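Local atomic coordinates of catechol 1,2-dioxygenase (Burkholderia ambifaria, PDB entry 5VXT), a protein that probably catalyses the iron(III)-dependent intradiol cleavage of catechol by molecular oxygen, opening the ring to cis,cis-muconate. Residues B[147-152]-B[286-291]; B[277-282]-B[296-301]. All coordinates share one frame; numbering follows the deposited sequence.

Interaction 1. Residues B[147-152]-B[286-291]; sequences PLVIHG and AALGLK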
loop_
_atom_site.group_PDB
_atom_site.type_symbol
_atom_site.label_atom_id
_atom_site.label_comp_id
_atom_site.label_asym_id
_atom_site.label_seq_id
_atom_site.Cartn_x
_atom_site.Cartn_y
_atom_site.Cartn_z
ATOM N N PRO B 147 -39.707 1.975 6.577
ATOM C CA PRO B 147 -39.763 1.377 5.235
ATOM C C PRO B 147 -39.569 2.418 4.142
ATOM O O PRO B 147 -40.028 3.558 4.251
ATOM C CB PRO B 147 -41.165 0.758 5.180
ATOM C CG PRO B 147 -41.968 1.576 6.144
ATOM C CD PRO B 147 -41.021 1.977 7.247
ATOM N N LEU B 148 -38.892 2.001 3.072
ATOM C CA LEU B 148 -38.569 2.860 1.941
ATOM C C LEU B 148 -38.867 2.119 0.646
ATOM O O LEU B 148 -38.423 0.978 0.469
ATOM C CB LEU B 148 -37.088 3.280 1.973
ATOM C CG LEU B 148 -36.554 4.020 0.746
ATOM C CD1 LEU B 148 -37.068 5.441 0.683
ATOM C CD2 LEU B 148 -35.032 4.005 0.748
ATOM N N VAL B 149 -39.608 2.760 -0.257
ATOM C CA VAL B 149 -39.880 2.206 -1.584
ATOM C C VAL B 149 -39.128 3.034 -2.618
ATOM O O VAL B 149 -39.308 4.256 -2.697
ATOM C CB VAL B 149 -41.383 2.176 -1.901
ATOM C CG1 VAL B 149 -41.581 1.785 -3.351
ATOM C CG2 VAL B 149 -42.083 1.197 -0.994
ATOM N N ILE B 150 -38.277 2.371 -3.403
ATOM C CA ILE B 150 -37.578 2.990 -4.520
ATOM C C ILE B 150 -38.127 2.388 -5.799
ATOM O O ILE B 150 -38.148 1.160 -5.953
ATOM C CB ILE B 150 -36.058 2.773 -4.436
ATOM C CG1 ILE B 150 -35.541 3.125 -3.042
ATOM C CG2 ILE B 150 -35.363 3.597 -5.504
ATOM C CD1 ILE B 150 -34.080 2.729 -2.827
ATOM N N HIS B 151 -38.581 3.242 -6.713
ATOM C CA HIS B 151 -39.218 2.756 -7.927
ATOM C C HIS B 151 -38.913 3.704 -9.071
ATOM O O HIS B 151 -38.725 4.905 -8.872
ATOM C CB HIS B 151 -40.737 2.631 -7.751
ATOM C CG HIS B 151 -41.418 3.932 -7.463
ATOM N ND1 HIS B 151 -42.064 4.668 -8.434
ATOM C CD2 HIS B 151 -41.554 4.629 -6.311
ATOM C CE1 HIS B 151 -42.569 5.762 -7.891
ATOM N NE2 HIS B 151 -42.277 5.760 -6.603
ATOM N N GLY B 152 -38.889 3.154 -10.274
ATOM C CA GLY B 152 -38.781 3.983 -11.450
ATOM C C GLY B 152 -38.743 3.133 -12.692
ATOM O O GLY B 152 -39.075 1.947 -12.665
ATOM N N ALA B 286 -48.948 -1.502 4.211
ATOM C CA ALA B 286 -49.257 -2.901 4.497
ATOM C C ALA B 286 -49.642 -3.654 3.229
ATOM O O ALA B 286 -49.243 -4.810 3.040
ATOM C CB ALA B 286 -50.374 -2.993 5.538
ATOM N N ALA B 287 -50.397 -3.005 2.340
ATOM C CA ALA B 287 -50.780 -3.616 1.073
ATOM C C ALA B 287 -49.580 -3.975 0.206
ATOM O O ALA B 287 -49.732 -4.753 -0.743
ATOM C CB ALA B 287 -51.714 -2.676 0.304
ATOM N N LEU B 288 -48.397 -3.437 0.506
ATOM C CA LEU B 288 -47.179 -3.734 -0.234
ATOM C C LEU B 288 -46.235 -4.649 0.534
ATOM O O LEU B 288 -45.073 -4.793 0.141
ATOM C CB LEU B 288 -46.448 -2.439 -0.602
ATOM C CG LEU B 288 -46.999 -1.570 -1.735
ATOM C CD1 LEU B 288 -48.176 -0.760 -1.263
ATOM C CD2 LEU B 288 -45.910 -0.660 -2.286
ATOM N N GLY B 289 -46.701 -5.266 1.618
ATOM C CA GLY B 289 -45.841 -6.079 2.451
ATOM C C GLY B 289 -44.921 -5.300 3.361
ATOM O O GLY B 289 -44.059 -5.907 4.011
ATOM N N LEU B 290 -45.073 -3.980 3.426
ATOM C CA LEU B 290 -44.245 -3.143 4.279
ATOM C C LEU B 290 -44.666 -3.273 5.740
ATOM O O LEU B 290 -45.816 -3.593 6.054
ATOM C CB LEU B 290 -44.330 -1.681 3.838
ATOM C CG LEU B 290 -44.019 -1.427 2.361
ATOM C CD1 LEU B 290 -44.023 0.064 2.048
ATOM C CD2 LEU B 290 -42.692 -2.065 1.976
ATOM N N LYS B 291 -43.714 -3.013 6.637
ATOM C CA LYS B 291 -43.912 -3.233 8.064
ATOM C C LYS B 291 -44.705 -2.124 8.745
ATOM O O LYS B 291 -44.943 -2.215 9.954
ATOM C CB LYS B 291 -42.556 -3.399 8.761
ATOM C CG LYS B 291 -41.669 -2.163 8.751
ATOM C CD LYS B 291 -40.449 -2.376 9.637
ATOM C CE LYS B 291 -39.557 -1.148 9.672
ATOM N NZ LYS B 291 -38.335 -1.383 10.489
#
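Pro147 and Leu290 mark the nearest approach of the two backbones, CA to CA 6.4 Å, where strand 147-152 meets the loop 286-291. The strand is the middle one of a five-stranded mixed sheet in the β-sandwich of the intradiol dioxygenase domain; the loop, part of the link between edge strand 280-282 and strand 295-303, folds over its N-terminal half. A type I turn shapes the loop: Gly289 N donates to Ala286 O at 2.9 Å, and Gly289 itself takes a left-handed backbone conformation before the chain extends through Leu290. The contact is apolar. Pro147 and Val149, alternate residues of the strand, face the loop, while Leu148 points to the other side of the sheet. Val149 CG2 meets Leu290 CD1 at 3.8 Å, the closest approach of the pair, and the two side chains run at about a right angle. Leu290 gets there because CD1 lies anti to CA (chi2 -175°), carrying the methyl out to the end of the side chain. The same Val149 CG2 has Leu288 CD2 as a looser neighbour at 4.4 Å. Tyr295, on the adjacent strand, touches Pro147, Val149 and Leu290 and so continues the apolar patch. At the exposed end, Lys291 stretches alongside the proline ring, extended from CG onward, and its ammonium group is hydrogen-bonded to Ala145 O just before the strand. Pro147 CB lies 4.2 Å from Leu290 CB, and at the CD end of the ring, over the same face, Lys291 CE lies 4.2 Å from Pro147 CD.

Interaction 2. Residues B[277-282]-B[296-301]; sequences PPVTAK and QDIEFN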
loop_
_atom_site.group_PDB
_atom_site.type_symbol
_atom_site.label_atom_id
_atom_site.label_comp_id
_atom_site.label_asym_id
_atom_site.label_seq_id
_atom_site.Cartn_x
_atom_site.Cartn_y
_atom_site.Cartn_z
ATOM N N PRO B 277 -32.635 12.884 -5.384
ATOM C CA PRO B 277 -34.058 12.944 -5.752
ATOM C C PRO B 277 -34.929 13.229 -4.544
ATOM O O PRO B 277 -34.570 12.886 -3.408
ATOM C CB PRO B 277 -34.336 11.550 -6.332
ATOM C CG PRO B 277 -33.231 10.664 -5.830
ATOM C CD PRO B 277 -32.168 11.508 -5.161
ATOM N N PRO B 278 -36.072 13.887 -4.750
ATOM C CA PRO B 278 -37.017 14.103 -3.649
ATOM C C PRO B 278 -37.514 12.793 -3.060
ATOM O O PRO B 278 -37.656 11.786 -3.756
ATOM C CB PRO B 278 -38.160 14.872 -4.316
ATOM C CG PRO B 278 -37.516 15.568 -5.460
ATOM C CD PRO B 278 -36.426 14.661 -5.949
ATOM N N VAL B 279 -37.766 12.824 -1.755
ATOM C CA VAL B 279 -38.411 11.735 -1.028
ATOM C C VAL B 279 -39.824 12.176 -0.660
ATOM O O VAL B 279 -40.032 13.320 -0.236
ATOM C CB VAL B 279 -37.605 11.347 0.229
ATOM C CG1 VAL B 279 -38.190 10.105 0.882
ATOM C CG2 VAL B 279 -36.119 11.142 -0.114
ATOM N N THR B 280 -40.793 11.269 -0.824
ATOM C CA THR B 280 -42.208 11.527 -0.565
ATOM C C THR B 280 -42.712 10.639 0.569
ATOM O O THR B 280 -42.349 9.463 0.650
ATOM C CB THR B 280 -43.064 11.271 -1.831
ATOM O OG1 THR B 280 -42.889 12.335 -2.771
ATOM C CG2 THR B 280 -44.530 11.167 -1.492
ATOM N N ALA B 281 -43.553 11.204 1.443
ATOM C CA ALA B 281 -44.306 10.418 2.417
ATOM C C ALA B 281 -45.573 9.852 1.789
ATOM O O ALA B 281 -46.304 10.562 1.093
ATOM C CB ALA B 281 -44.687 11.274 3.624
ATOM N N LYS B 282 -45.847 8.574 2.055
ATOM C CA LYS B 282 -46.997 7.891 1.478
ATOM C C LYS B 282 -47.595 6.936 2.503
ATOM O O LYS B 282 -46.986 6.636 3.533
ATOM C CB LYS B 282 -46.620 7.141 0.190
ATOM C CG LYS B 282 -46.392 8.063 -0.998
ATOM C CD LYS B 282 -46.177 7.293 -2.285
ATOM C CE LYS B 282 -46.244 8.227 -3.487
ATOM N NZ LYS B 282 -46.242 7.495 -4.789
ATOM N N GLN B 296 -41.715 6.067 3.222
ATOM C CA GLN B 296 -41.061 7.039 2.361
ATOM C C GLN B 296 -40.851 6.435 0.980
ATOM O O GLN B 296 -40.582 5.238 0.846
ATOM C CB GLN B 296 -39.730 7.497 2.966
ATOM C CG GLN B 296 -39.938 8.500 4.093
ATOM C CD GLN B 296 -38.681 8.798 4.877
ATOM O OE1 GLN B 296 -38.062 7.901 5.451
ATOM N NE2 GLN B 296 -38.300 10.069 4.918
ATOM N N ASP B 297 -40.979 7.273 -0.041
ATOM C CA ASP B 297 -41.047 6.833 -1.426
ATOM C C ASP B 297 -40.107 7.690 -2.258
ATOM O O ASP B 297 -40.126 8.919 -2.147
ATOM C CB ASP B 297 -42.490 6.935 -1.935
ATOM C CG ASP B 297 -42.660 6.401 -3.334
ATOM O OD1 ASP B 297 -42.708 7.211 -4.286
ATOM O OD2 ASP B 297 -42.745 5.166 -3.480
ATOM N N ILE B 298 -39.261 7.050 -3.061
ATOM C CA ILE B 298 -38.362 7.770 -3.953
ATOM C C ILE B 298 -38.594 7.283 -5.369
ATOM O O ILE B 298 -38.384 6.100 -5.662
ATOM C CB ILE B 298 -36.886 7.591 -3.568
ATOM C CG1 ILE B 298 -36.635 8.070 -2.141
ATOM C CG2 ILE B 298 -36.021 8.347 -4.548
ATOM C CD1 ILE B 298 -35.175 8.052 -1.748
ATOM N N GLU B 299 -38.995 8.194 -6.252
ATOM C CA GLU B 299 -39.082 7.892 -7.674
ATOM C C GLU B 299 -37.755 8.263 -8.323
ATOM O O GLU B 299 -37.299 9.406 -8.221
ATOM C CB GLU B 299 -40.249 8.624 -8.343
ATOM C CG GLU B 299 -40.281 8.420 -9.857
ATOM C CD GLU B 299 -41.567 8.897 -10.515
ATOM O OE1 GLU B 299 -42.577 9.078 -9.803
ATOM O OE2 GLU B 299 -41.560 9.084 -11.750
ATOM N N PHE B 300 -37.117 7.293 -8.962
ATOM C CA PHE B 300 -35.837 7.552 -9.602
ATOM C C PHE B 300 -35.730 6.700 -10.850
ATOM O O PHE B 300 -35.776 5.468 -10.775
ATOM C CB PHE B 300 -34.679 7.263 -8.655
ATOM C CG PHE B 300 -33.377 7.813 -9.132
ATOM C CD1 PHE B 300 -33.073 9.154 -8.967
ATOM C CD2 PHE B 300 -32.463 6.995 -9.767
ATOM C CE1 PHE B 300 -31.866 9.664 -9.403
ATOM C CE2 PHE B 300 -31.263 7.506 -10.212
ATOM C CZ PHE B 300 -30.970 8.841 -10.033
ATOM N N ASN B 301 -35.582 7.359 -11.987
ATOM C CA ASN B 301 -35.457 6.684 -13.265
ATOM C C ASN B 301 -33.991 6.603 -13.655
ATOM O O ASN B 301 -33.181 7.453 -13.275
ATOM C CB ASN B 301 -36.244 7.419 -14.339
ATOM C CG ASN B 301 -37.715 7.509 -14.000
ATOM O OD1 ASN B 301 -38.304 6.553 -13.489
ATOM N ND2 ASN B 301 -38.311 8.665 -14.259
HETATM O O HOH W 1 -37.906 11.706 -7.143
#
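Val279 turns CG1 anti to its backbone N (chi1 -173°), which leaves CG2 beside that N, and Ile298 sets CG1 beside its own N (chi1 -58°); this brings Val279 CG2 to 3.6 Å from Ile298 CD1. The other branch of each finds a different neighbour: Val279 CG1 packs on Gln296 CB, and Ile298 CG2 on Pro277 CG at 3.8 Å. That proline corner also touches the Phe300 ring, with Pro277 CG 3.5 Å from Phe300 CD1. Thr280 and Asp297 form an antiparallel hydrogen-bonded pair: Thr280 N gives a nearly straight bond to Asp297 O (2.8 Å, 165°), whereas the return bond from Asp297 N to Thr280 O is more bent. Near Pro278 a water bridges the backbones, donating to Glu299 O at 2.6 Å and only weakly to Pro278 O. Lys282, fully extended beyond CG, lays CD against Asp297 CB and makes a long salt bridge from NZ to Asp297 OD1 at 3.6 Å. That carboxylate oxygen is also hydrogen-bonded by His151 NE2 from the next strand. Ile298 and Pro277 reach Phe255 on the second sheet, and strand 280-282 is outermost in its own: an edge-strand pairing in the β-sandwich of intradiol dioxygenases.

Both interactions belong to one sheet, in which strand 147-155 lies directly beside strand 295-303, and the 286-291 loop of interaction 1 is part of the connection between the two strands of interaction 2. They touch through Val149 O with Ile298 N, a probable backbone hydrogen bond. Interaction 1 is mostly buried and apolar, a loop laid over the sheet face that carries Val149 and Asp297, and relies on side-chain methyls and methylenes alone. Interaction 2 runs within the sheet to its edge: backbone bonds and a water along the strands, and a long salt bridge from exposed Lys282 to buried Asp297, on the face away from an apolar cluster directed at the second sheet.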